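Local coordinates for protein 2-nitropropane dioxygenase (Streptomyces ansochromogenes, PDB 3BW2) that probably oxidises alkyl nitronates such as propionate 3-nitronate with molecular oxygen, using flavin mononucleotide bound in a TIM barrel, at residues 25-30 and 241-246; 3-8 and 145-150; 183-188 and 271-276. One frame throughout, in Å; residues are numbered along the deposited sequence.

Contact 1: 25-30 and 241-246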
ATOM      1  N   PRO A  25      22.578  19.564  -6.523  1.00 20.29           N
ATOM      2  CA  PRO A  25      23.462  19.743  -5.367  1.00 19.57           C
ATOM      3  C   PRO A  25      22.868  20.590  -4.242  1.00 19.37           C
ATOM      4  O   PRO A  25      22.995  20.247  -3.073  1.00 18.13           O
ATOM      5  CB  PRO A  25      24.706  20.385  -5.983  1.00 20.24           C
ATOM      6  CG  PRO A  25      24.773  19.724  -7.328  1.00 20.61           C
ATOM      7  CD  PRO A  25      23.316  19.775  -7.784  1.00 22.07           C
ATOM      8  N   GLN A  26      22.222  21.699  -4.591  1.00 20.51           N
ATOM      9  CA  GLN A  26      21.639  22.561  -3.571  1.00 21.80           C
ATOM     10  C   GLN A  26      20.617  21.846  -2.696  1.00 20.12           C
ATOM     11  O   GLN A  26      20.483  22.159  -1.518  1.00 18.99           O
ATOM     12  CB  GLN A  26      20.994  23.789  -4.208  1.00 26.60           C
ATOM     13  CG  GLN A  26      21.987  24.867  -4.591  1.00 34.78           C
ATOM     14  CD  GLN A  26      21.310  26.175  -4.967  1.00 40.98           C
ATOM     15  OE1 GLN A  26      21.980  27.163  -5.287  1.00 45.17           O
ATOM     16  NE2 GLN A  26      19.977  26.190  -4.926  1.00 41.23           N
ATOM     17  N   LEU A  27      19.891  20.889  -3.261  1.00 20.24           N
ATOM     18  CA  LEU A  27      18.908  20.158  -2.462  1.00 19.91           C
ATOM     19  C   LEU A  27      19.631  19.235  -1.484  1.00 19.24           C
ATOM     20  O   LEU A  27      19.393  19.280  -0.278  1.00 18.13           O
ATOM     21  CB  LEU A  27      17.972  19.334  -3.357  1.00 17.46           C
ATOM     22  CG  LEU A  27      16.948  18.447  -2.625  1.00 19.18           C
ATOM     23  CD1 LEU A  27      16.145  19.276  -1.621  1.00 19.30           C
ATOM     24  CD2 LEU A  27      16.014  17.803  -3.641  1.00 18.66           C
ATOM     25  N   ALA A  28      20.519  18.401  -2.012  1.00 20.07           N
ATOM     26  CA  ALA A  28      21.264  17.462  -1.183  1.00 19.52           C
ATOM     27  C   ALA A  28      22.000  18.178  -0.053  1.00 19.46           C
ATOM     28  O   ALA A  28      21.978  17.729   1.097  1.00 18.33           O
ATOM     29  CB  ALA A  28      22.245  16.674  -2.044  1.00 18.03           C
ATOM     30  N   ALA A  29      22.641  19.297  -0.376  1.00 19.73           N
ATOM     31  CA  ALA A  29      23.372  20.059   0.629  1.00 20.02           C
ATOM     32  C   ALA A  29      22.468  20.523   1.771  1.00 19.64           C
ATOM     33  O   ALA A  29      22.813  20.369   2.942  1.00 20.39           O
ATOM     34  CB  ALA A  29      24.055  21.255  -0.015  1.00 18.78           C
ATOM     35  N   ALA A  30      21.309  21.087   1.437  1.00 19.48           N
ATOM     36  CA  ALA A  30      20.387  21.566   2.467  1.00 18.25           C
ATOM     37  C   ALA A  30      19.956  20.421   3.373  1.00 17.33           C
ATOM     38  O   ALA A  30      19.847  20.585   4.588  1.00 19.07           O
ATOM     39  CB  ALA A  30      19.169  22.219   1.824  1.00 17.49           C
ATOM     40  N   LEU A 241      10.496  16.924  -3.220  1.00 19.51           N
ATOM     41  CA  LEU A 241      10.271  17.382  -4.594  1.00 21.41           C
ATOM     42  C   LEU A 241       9.653  18.774  -4.578  1.00 20.03           C
ATOM     43  O   LEU A 241       9.915  19.603  -5.452  1.00 17.47           O
ATOM     44  CB  LEU A 241       9.325  16.409  -5.310  1.00 22.01           C
ATOM     45  CG  LEU A 241       8.980  16.617  -6.787  1.00 24.38           C
ATOM     46  CD1 LEU A 241      10.231  16.519  -7.632  1.00 24.44           C
ATOM     47  CD2 LEU A 241       7.994  15.545  -7.224  1.00 26.08           C
ATOM     48  N   ALA A 242       8.848  19.017  -3.553  1.00 21.28           N
ATOM     49  CA  ALA A 242       8.135  20.278  -3.383  1.00 22.74           C
ATOM     50  C   ALA A 242       8.923  21.417  -2.726  1.00 22.54           C
ATOM     51  O   ALA A 242       8.437  22.551  -2.684  1.00 23.23           O
ATOM     52  CB  ALA A 242       6.851  20.020  -2.587  1.00 24.23           C
ATOM     53  N   THR A 243      10.120  21.129  -2.215  1.00 21.14           N
ATOM     54  CA  THR A 243      10.919  22.158  -1.550  1.00 19.02           C
ATOM     55  C   THR A 243      11.565  23.132  -2.530  1.00 18.62           C
ATOM     56  O   THR A 243      11.694  22.843  -3.721  1.00 18.98           O
ATOM     57  CB  THR A 243      12.022  21.531  -0.639  1.00 18.69           C
ATOM     58  OG1 THR A 243      12.939  20.765  -1.426  1.00 17.10           O
ATOM     59  CG2 THR A 243      11.397  20.629   0.409  1.00 17.03           C
ATOM     60  N   ASP A 244      11.973  24.290  -2.024  1.00 18.58           N
ATOM     61  CA  ASP A 244      12.577  25.313  -2.869  1.00 20.16           C
ATOM     62  C   ASP A 244      13.850  24.875  -3.588  1.00 20.06           C
ATOM     63  O   ASP A 244      14.038  25.216  -4.750  1.00 21.42           O
ATOM     64  CB  ASP A 244      12.845  26.584  -2.054  1.00 20.50           C
ATOM     65  CG  ASP A 244      11.565  27.207  -1.516  1.00 22.03           C
ATOM     66  OD1 ASP A 244      10.504  26.990  -2.134  1.00 23.34           O
ATOM     67  OD2 ASP A 244      11.611  27.922  -0.490  1.00 20.32           O
ATOM     68  N   GLU A 245      14.711  24.115  -2.912  1.00 19.71           N
ATOM     69  CA  GLU A 245      15.961  23.654  -3.525  1.00 19.97           C
ATOM     70  C   GLU A 245      15.740  22.625  -4.628  1.00 19.81           C
ATOM     71  O   GLU A 245      16.633  22.391  -5.450  1.00 18.83           O
ATOM     72  CB  GLU A 245      16.909  23.056  -2.473  1.00 18.85           C
ATOM     73  CG  GLU A 245      17.489  24.068  -1.494  1.00 21.70           C
ATOM     74  CD  GLU A 245      16.538  24.422  -0.367  1.00 23.10           C
ATOM     75  OE1 GLU A 245      15.368  23.973  -0.392  1.00 18.97           O
ATOM     76  OE2 GLU A 245      16.969  25.154   0.550  1.00 24.47           O
ATOM     77  N   SER A 246      14.564  22.004  -4.637  1.00 18.57           N
ATOM     78  CA  SER A 246      14.241  21.012  -5.656  1.00 17.34           C
ATOM     79  C   SER A 246      14.237  21.663  -7.024  1.00 18.73           C
ATOM     80  O   SER A 246      13.710  22.765  -7.197  1.00 17.74           O
ATOM     81  CB  SER A 246      12.867  20.392  -5.402  1.00 17.05           C
ATOM     82  OG  SER A 246      12.427  19.705  -6.559  1.00 14.67           O
TER

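Contact 2: 3-8 and 145-150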
ATOM      1  N   SER A   3      23.934   0.878  13.666  1.00 47.45           N
ATOM      2  CA  SER A   3      23.814   0.802  12.180  1.00 46.09           C
ATOM      3  C   SER A   3      24.837   1.707  11.504  1.00 44.96           C
ATOM      4  O   SER A   3      24.823   2.922  11.695  1.00 43.84           O
ATOM      5  CB  SER A   3      22.405   1.208  11.749  1.00 46.54           C
ATOM      6  OG  SER A   3      22.284   1.228  10.336  1.00 45.98           O
ATOM      7  N   ALA A   4      25.721   1.108  10.710  1.00 43.40           N
ATOM      8  CA  ALA A   4      26.755   1.858  10.005  1.00 42.56           C
ATOM      9  C   ALA A   4      26.159   3.016   9.211  1.00 42.24           C
ATOM     10  O   ALA A   4      26.728   4.109   9.163  1.00 41.46           O
ATOM     11  CB  ALA A   4      27.525   0.934   9.074  1.00 41.89           C
ATOM     12  N   LEU A   5      25.010   2.768   8.589  1.00 40.64           N
ATOM     13  CA  LEU A   5      24.342   3.787   7.793  1.00 39.21           C
ATOM     14  C   LEU A   5      23.880   4.976   8.634  1.00 38.63           C
ATOM     15  O   LEU A   5      24.323   6.106   8.417  1.00 37.57           O
ATOM     16  CB  LEU A   5      23.141   3.182   7.063  1.00 38.78           C
ATOM     17  CG  LEU A   5      22.297   4.151   6.229  1.00 39.11           C
ATOM     18  CD1 LEU A   5      23.159   4.830   5.166  1.00 38.03           C
ATOM     19  CD2 LEU A   5      21.163   3.382   5.579  1.00 40.17           C
ATOM     20  N   THR A   6      22.993   4.719   9.590  1.00 37.93           N
ATOM     21  CA  THR A   6      22.466   5.777  10.445  1.00 38.23           C
ATOM     22  C   THR A   6      23.520   6.434  11.329  1.00 38.57           C
ATOM     23  O   THR A   6      23.258   7.461  11.955  1.00 38.69           O
ATOM     24  CB  THR A   6      21.317   5.256  11.331  1.00 38.15           C
ATOM     25  OG1 THR A   6      21.718   4.042  11.975  1.00 40.08           O
ATOM     26  CG2 THR A   6      20.078   4.991  10.488  1.00 38.50           C
ATOM     27  N   ASP A   7      24.712   5.850  11.386  1.00 38.24           N
ATOM     28  CA  ASP A   7      25.778   6.441  12.184  1.00 37.89           C
ATOM     29  C   ASP A   7      26.394   7.611  11.417  1.00 35.38           C
ATOM     30  O   ASP A   7      27.031   8.476  12.010  1.00 34.87           O
ATOM     31  CB  ASP A   7      26.861   5.405  12.518  1.00 40.38           C
ATOM     32  CG  ASP A   7      26.407   4.394  13.567  1.00 43.54           C
ATOM     33  OD1 ASP A   7      25.761   4.806  14.552  1.00 44.15           O
ATOM     34  OD2 ASP A   7      26.709   3.190  13.417  1.00 45.91           O
ATOM     35  N   LEU A   8      26.186   7.637  10.100  1.00 33.52           N
ATOM     36  CA  LEU A   8      26.719   8.695   9.236  1.00 31.36           C
ATOM     37  C   LEU A   8      26.045  10.050   9.425  1.00 30.35           C
ATOM     38  O   LEU A   8      26.681  11.093   9.276  1.00 30.71           O
ATOM     39  CB  LEU A   8      26.594   8.298   7.764  1.00 30.15           C
ATOM     40  CG  LEU A   8      27.526   7.235   7.184  1.00 31.89           C
ATOM     41  CD1 LEU A   8      27.124   6.971   5.735  1.00 31.62           C
ATOM     42  CD2 LEU A   8      28.977   7.705   7.258  1.00 31.11           C
ATOM     43  N   GLY A 145      35.435   2.169   1.074  1.00 21.71           N
ATOM     44  CA  GLY A 145      34.834   2.888   2.183  1.00 22.26           C
ATOM     45  C   GLY A 145      33.444   3.446   1.917  1.00 22.99           C
ATOM     46  O   GLY A 145      32.969   4.301   2.663  1.00 22.77           O
ATOM     47  N   THR A 146      32.785   2.967   0.865  1.00 20.34           N
ATOM     48  CA  THR A 146      31.443   3.442   0.528  1.00 21.20           C
ATOM     49  C   THR A 146      30.373   2.462   1.010  1.00 21.78           C
ATOM     50  O   THR A 146      30.523   1.251   0.853  1.00 21.04           O
ATOM     51  CB  THR A 146      31.273   3.603  -1.004  1.00 20.77           C
ATOM     52  OG1 THR A 146      32.207   4.569  -1.499  1.00 18.92           O
ATOM     53  CG2 THR A 146      29.849   4.042  -1.344  1.00 20.33           C
ATOM     54  N   LEU A 147      29.299   2.983   1.596  1.00 22.23           N
ATOM     55  CA  LEU A 147      28.203   2.127   2.048  1.00 23.11           C
ATOM     56  C   LEU A 147      27.288   1.925   0.845  1.00 21.43           C
ATOM     57  O   LEU A 147      27.074   2.850   0.057  1.00 22.59           O
ATOM     58  CB  LEU A 147      27.437   2.785   3.201  1.00 25.65           C
ATOM     59  CG  LEU A 147      28.250   2.950   4.490  1.00 29.21           C
ATOM     60  CD1 LEU A 147      27.399   3.632   5.554  1.00 29.30           C
ATOM     61  CD2 LEU A 147      28.724   1.586   4.979  1.00 28.73           C
ATOM     62  N   THR A 148      26.751   0.720   0.697  1.00 21.42           N
ATOM     63  CA  THR A 148      25.904   0.415  -0.444  1.00 20.26           C
ATOM     64  C   THR A 148      24.457   0.098  -0.090  1.00 21.31           C
ATOM     65  O   THR A 148      24.179  -0.661   0.840  1.00 20.73           O
ATOM     66  CB  THR A 148      26.484  -0.765  -1.248  1.00 19.08           C
ATOM     67  OG1 THR A 148      26.631  -1.902  -0.390  1.00 16.72           O
ATOM     68  CG2 THR A 148      27.843  -0.397  -1.826  1.00 19.56           C
ATOM     69  N   LEU A 149      23.543   0.696  -0.850  1.00 19.93           N
ATOM     70  CA  LEU A 149      22.110   0.492  -0.671  1.00 19.60           C
ATOM     71  C   LEU A 149      21.503   0.034  -1.991  1.00 18.08           C
ATOM     72  O   LEU A 149      21.968   0.427  -3.060  1.00 16.71           O
ATOM     73  CB  LEU A 149      21.429   1.789  -0.237  1.00 21.21           C
ATOM     74  CG  LEU A 149      21.530   2.245   1.220  1.00 23.48           C
ATOM     75  CD1 LEU A 149      22.970   2.352   1.662  1.00 22.99           C
ATOM     76  CD2 LEU A 149      20.832   3.585   1.348  1.00 24.77           C
ATOM     77  N   VAL A 150      20.468  -0.799  -1.908  1.00 17.33           N
ATOM     78  CA  VAL A 150      19.778  -1.301  -3.090  1.00 14.98           C
ATOM     79  C   VAL A 150      18.280  -1.402  -2.813  1.00 16.28           C
ATOM     80  O   VAL A 150      17.866  -1.863  -1.748  1.00 16.66           O
ATOM     81  CB  VAL A 150      20.280  -2.706  -3.497  1.00 15.64           C
ATOM     82  CG1 VAL A 150      19.549  -3.171  -4.750  1.00 16.31           C
ATOM     83  CG2 VAL A 150      21.789  -2.684  -3.739  1.00 16.27           C
TER

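Contact 3: 183-188 and 271-276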
ATOM      1  N   HIS A 183      13.476  -5.545  -9.709  1.00 19.23           N
ATOM      2  CA  HIS A 183      14.716  -5.980 -10.344  1.00 20.63           C
ATOM      3  C   HIS A 183      14.508  -6.425 -11.786  1.00 22.10           C
ATOM      4  O   HIS A 183      15.443  -6.433 -12.589  1.00 22.56           O
ATOM      5  CB  HIS A 183      15.356  -7.098  -9.514  1.00 18.83           C
ATOM      6  CG  HIS A 183      15.710  -6.677  -8.119  1.00 18.53           C
ATOM      7  ND1 HIS A 183      16.288  -7.531  -7.204  1.00 17.49           N
ATOM      8  CD2 HIS A 183      15.568  -5.489  -7.485  1.00 17.76           C
ATOM      9  CE1 HIS A 183      16.485  -6.888  -6.067  1.00 18.17           C
ATOM     10  NE2 HIS A 183      16.057  -5.647  -6.210  1.00 18.27           N
ATOM     11  N   ARG A 184      13.273  -6.789 -12.101  1.00 23.92           N
ATOM     12  CA  ARG A 184      12.879  -7.210 -13.439  1.00 27.57           C
ATOM     13  C   ARG A 184      11.429  -6.780 -13.635  1.00 27.49           C
ATOM     14  O   ARG A 184      10.606  -6.950 -12.737  1.00 27.33           O
ATOM     15  CB  ARG A 184      12.991  -8.730 -13.581  1.00 31.39           C
ATOM     16  CG  ARG A 184      14.380  -9.222 -13.953  1.00 38.37           C
ATOM     17  CD  ARG A 184      14.443 -10.746 -13.948  1.00 44.03           C
ATOM     18  NE  ARG A 184      13.347 -11.349 -14.705  1.00 49.00           N
ATOM     19  CZ  ARG A 184      13.186 -11.239 -16.021  1.00 52.00           C
ATOM     20  NH1 ARG A 184      14.056 -10.546 -16.747  1.00 52.86           N
ATOM     21  NH2 ARG A 184      12.149 -11.823 -16.614  1.00 53.77           N
ATOM     22  N   ASP A 185      11.117  -6.213 -14.797  1.00 27.91           N
ATOM     23  CA  ASP A 185       9.755  -5.762 -15.065  1.00 28.39           C
ATOM     24  C   ASP A 185       8.991  -6.700 -15.984  1.00 30.29           C
ATOM     25  O   ASP A 185       9.481  -7.080 -17.044  1.00 29.96           O
ATOM     26  CB  ASP A 185       9.760  -4.357 -15.681  1.00 26.48           C
ATOM     27  CG  ASP A 185       8.359  -3.873 -16.045  1.00 26.16           C
ATOM     28  OD1 ASP A 185       7.436  -4.045 -15.222  1.00 24.40           O
ATOM     29  OD2 ASP A 185       8.179  -3.314 -17.150  1.00 27.16           O
ATOM     30  N   SER A 186       7.784  -7.066 -15.567  1.00 33.25           N
ATOM     31  CA  SER A 186       6.923  -7.939 -16.356  1.00 35.98           C
ATOM     32  C   SER A 186       5.463  -7.614 -16.068  1.00 37.39           C
ATOM     33  O   SER A 186       5.128  -7.073 -15.011  1.00 36.68           O
ATOM     34  CB  SER A 186       7.188  -9.409 -16.027  1.00 36.44           C
ATOM     35  OG  SER A 186       6.880  -9.686 -14.673  1.00 39.71           O
ATOM     36  N   SER A 187       4.600  -7.952 -17.017  1.00 38.93           N
ATOM     37  CA  SER A 187       3.172  -7.708 -16.889  1.00 41.87           C
ATOM     38  C   SER A 187       2.613  -8.246 -15.576  1.00 41.82           C
ATOM     39  O   SER A 187       1.615  -7.734 -15.068  1.00 41.70           O
ATOM     40  CB  SER A 187       2.433  -8.358 -18.057  1.00 43.03           C
ATOM     41  OG  SER A 187       2.657  -9.758 -18.060  1.00 46.36           O
ATOM     42  N   GLU A 188       3.254  -9.275 -15.026  1.00 42.35           N
ATOM     43  CA  GLU A 188       2.793  -9.867 -13.772  1.00 43.55           C
ATOM     44  C   GLU A 188       2.893  -8.930 -12.571  1.00 42.76           C
ATOM     45  O   GLU A 188       2.119  -9.048 -11.623  1.00 42.67           O
ATOM     46  CB  GLU A 188       3.562 -11.154 -13.471  1.00 47.21           C
ATOM     47  CG  GLU A 188       3.255 -12.302 -14.416  1.00 51.67           C
ATOM     48  CD  GLU A 188       3.685 -13.645 -13.850  1.00 55.31           C
ATOM     49  OE1 GLU A 188       4.899 -13.843 -13.623  1.00 57.33           O
ATOM     50  OE2 GLU A 188       2.803 -14.502 -13.624  1.00 56.58           O
ATOM     51  N   THR A 271       7.802   5.850 -19.638  1.00 18.26           N
ATOM     52  CA  THR A 271       9.114   5.222 -19.762  1.00 18.84           C
ATOM     53  C   THR A 271       9.159   3.737 -20.111  1.00 19.58           C
ATOM     54  O   THR A 271      10.235   3.198 -20.362  1.00 18.98           O
ATOM     55  CB  THR A 271       9.895   5.408 -18.457  1.00 19.51           C
ATOM     56  OG1 THR A 271       9.266   4.638 -17.425  1.00 20.68           O
ATOM     57  CG2 THR A 271       9.892   6.875 -18.036  1.00 19.94           C
ATOM     58  N   GLY A 272       8.008   3.070 -20.110  1.00 18.49           N
ATOM     59  CA  GLY A 272       8.002   1.655 -20.423  1.00 19.72           C
ATOM     60  C   GLY A 272       8.223   0.783 -19.200  1.00 20.16           C
ATOM     61  O   GLY A 272       8.352  -0.434 -19.318  1.00 22.21           O
ATOM     62  N   ARG A 273       8.284   1.403 -18.025  1.00 17.54           N
ATOM     63  CA  ARG A 273       8.456   0.672 -16.772  1.00 17.97           C
ATOM     64  C   ARG A 273       7.468   1.292 -15.783  1.00 17.45           C
ATOM     65  O   ARG A 273       7.188   2.488 -15.844  1.00 17.40           O
ATOM     66  CB  ARG A 273       9.897   0.808 -16.251  1.00 17.00           C
ATOM     67  CG  ARG A 273      10.518  -0.501 -15.730  1.00 18.39           C
ATOM     68  CD  ARG A 273      12.001  -0.309 -15.392  1.00 18.13           C
ATOM     69  NE  ARG A 273      12.717  -1.550 -15.077  1.00 17.66           N
ATOM     70  CZ  ARG A 273      12.564  -2.261 -13.960  1.00 18.42           C
ATOM     71  NH1 ARG A 273      13.277  -3.369 -13.777  1.00 18.49           N
ATOM     72  NH2 ARG A 273      11.705  -1.877 -13.026  1.00 15.10           N
ATOM     73  N   PRO A 274       6.919   0.484 -14.863  1.00 16.89           N
ATOM     74  CA  PRO A 274       5.955   0.996 -13.882  1.00 16.11           C
ATOM     75  C   PRO A 274       6.492   2.119 -13.004  1.00 17.22           C
ATOM     76  O   PRO A 274       7.471   1.942 -12.274  1.00 16.64           O
ATOM     77  CB  PRO A 274       5.594  -0.248 -13.074  1.00 16.33           C
ATOM     78  CG  PRO A 274       5.734  -1.356 -14.084  1.00 15.98           C
ATOM     79  CD  PRO A 274       7.036  -0.983 -14.766  1.00 17.04           C
ATOM     80  N   ALA A 275       5.837   3.274 -13.076  1.00 15.33           N
ATOM     81  CA  ALA A 275       6.241   4.435 -12.293  1.00 16.16           C
ATOM     82  C   ALA A 275       4.985   5.202 -11.880  1.00 16.83           C
ATOM     83  O   ALA A 275       4.082   5.392 -12.693  1.00 17.70           O
ATOM     84  CB  ALA A 275       7.166   5.322 -13.123  1.00 16.03           C
ATOM     85  N   ARG A 276       4.926   5.640 -10.623  1.00 16.39           N
ATOM     86  CA  ARG A 276       3.748   6.355 -10.132  1.00 17.05           C
ATOM     87  C   ARG A 276       3.789   7.848 -10.447  1.00 17.34           C
ATOM     88  O   ARG A 276       4.701   8.569 -10.028  1.00 17.28           O
ATOM     89  CB  ARG A 276       3.585   6.138  -8.625  1.00 14.81           C
ATOM     90  CG  ARG A 276       2.329   6.776  -8.040  1.00 16.52           C
ATOM     91  CD  ARG A 276       2.186   6.456  -6.563  1.00 14.15           C
ATOM     92  NE  ARG A 276       1.955   5.033  -6.328  1.00 15.95           N
ATOM     93  CZ  ARG A 276       0.810   4.398  -6.572  1.00 16.99           C
ATOM     94  NH1 ARG A 276      -0.236   5.051  -7.064  1.00 16.94           N
ATOM     95  NH2 ARG A 276       0.711   3.099  -6.324  1.00 16.25           N
TER
HETATM   96  O   HOH W   1      10.071  -2.779 -18.890  1.00 20.70           O

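Contact 1: 25-30 and 241-246
Helix 25-33 follows the first strand of the TIM barrel. Its residues Gln26, Leu27 and Ala30 pack on Thr243, Glu245 and Ser246, in the loop beyond the last barrel strand, 233-236. Thr243 to Ser246 form a type I beta turn, with Ser246 N bonded to Thr243 O at 3.1 Å. Glu245 and Leu27 carry most of the contact. CB of Glu245 sits 3.5 Å from CA of Leu27, so the turn lies close against the helix backbone. CG of Glu245 approaches Gln26 O at 3.6 Å. The Glu245 chain is bent at chi2 (81°), and this bend brings the carboxylate alongside the helix, where OE2 is 3.9 Å from CB of Ala30. The other oxygen, OE1, accepts a hydrogen bond from the backbone N of Ala333, the first residue of helix 333-350. That helix start would probably favour the negative charge. Leu27 crosses the Glu245 side chain at about a right angle. CG of Leu27 is anti to the backbone N (chi1 176°), which sends CD1 past Glu245 CB to within 3.5 Å of Thr243 OG1. The hydroxyl is bonded to Phe240 O, so the methyl meets an oxygen already engaged. CD2 of Leu27 reaches CA of Ser246 at 4.2 Å. Ser246 OG in turn donates to Leu241 O at 2.7 Å and ties the loop to the end of helix 238-241, where Leu241 touches the flavin. Helix 333-350 lies against Leu27, Ala30 and Thr243, strand 13-15 meets Leu27 and Ala28 through Gln15, and helix 47-60 packs on Pro25 and Ala29.

Contact 2: 3-8 and 145-150
Leu147 meets Leu5 and Leu8 through branched aliphatic ends, and no side chain in the contact brings a flat group. The flat group is a backbone one: CD1 of Leu147 lies over one face of the peptide after Ala4, 3.7 Å from Ala4 O. Leu147 is the first residue of strand 147-152. With its CG anti to the carbonyl carbon (chi1 -66°), CD1 points at the N-terminal turn and ends against Leu8. There Leu8 and Leu147 meet tip to tip. The two CD1 methyls are 3.4 Å apart, tighter than usual van der Waals contact, which suggests some strain. The same methyl of Leu147 lies 3.8 Å from CA of Leu5. CD2 of Leu147 touches CB of Ala4 at 4.3 Å, so CD1 serves Leu5 and Leu8 while CD2 serves the Ala4 side chain. Two residues further into the strand, CD2 of Leu149 meets CD2 of Leu5 at 4.2 Å. Leu5 to Leu8 make a type I beta turn, with Leu8 N bonded to Leu5 O at 2.9 Å, and this presents Leu5 and Leu8 to the same strand. The turn lies by the starts of strands 147-152 and 125-129, and Leu8 also packs on Val125. It thus covers part of the N-terminal end of the TIM barrel. The side chains meet one another through apolar carbons alone, so the join rests on shape and on the exclusion of water, with no directional bond to fix its angle.

Contact 3: 183-188 and 271-276
A water bridges Asp185 and Gly272: it donates to Asp185 OD2 at 2.6 Å and to Gly272 O at 2.9 Å. These two oxygens are 3.6 Å apart, and the water donating to both keeps the two acceptors from facing each other bare. The other carboxylate oxygen, OD1, forms a salt bridge with Arg268. It also lies 3.1 Å from CD of Pro274, so the proline ring packs closely against the acid. CG of Asp185 is anti to the backbone N (chi1 177°), a setting that carries the carboxylate over to Pro274. Arg273 runs past Asp185 in the opposite direction, its chain extended from CG to NE. The two do not pair as charges: Asp185 OD1 and Arg273 NH2 are 5.3 Å apart, and the carboxylate and guanidinium planes are turned by 37°. Instead, CB of Asp185 sits over the centre of one guanidinium face, 3.9 Å above its plane. His183 C lies at the edge, in plane, 3.8 Å from NH1. NH2 is bonded to Thr182 OG1. Arg273 and Pro274 lead into strand 275-278, the middle strand of a small antiparallel sheet with 178-179 and 264-267, separate from the parallel TIM-barrel strands. The Arg273 side chain is about 10 Å from the flavin. With an alanine in place of Arg273 the guanidinium would be gone, which would probably leave Thr182 OG1 without this partner and open a gap beside Asp185 CB. At the other end of 183-188, the O of Glu188 accepts a hydrogen bond from Arg265 of the second subunit.

Overall arrangement
Along the chain the segments come as 3-8, 25-30, 145-150, 183-188, 241-246 and 271-276. Contacts 1 and 2 alternate, as do contacts 1 and 3, while contact 2 closes before contact 3 opens. The centres of contacts 1 and 2 are about 22 Å apart, and the centre of contact 3 is about 28 Å from each. None touches another. Contacts 1 and 3 lie on opposite sides of the chain's centre. Contacts 1 and 2 involve the eight-stranded parallel barrel: helix 25-33 after its first strand, and strand 147-152. Contact 3 involves the small antiparallel sheet. Together they join parts far apart in the sequence of one flavin-binding TIM-barrel protein.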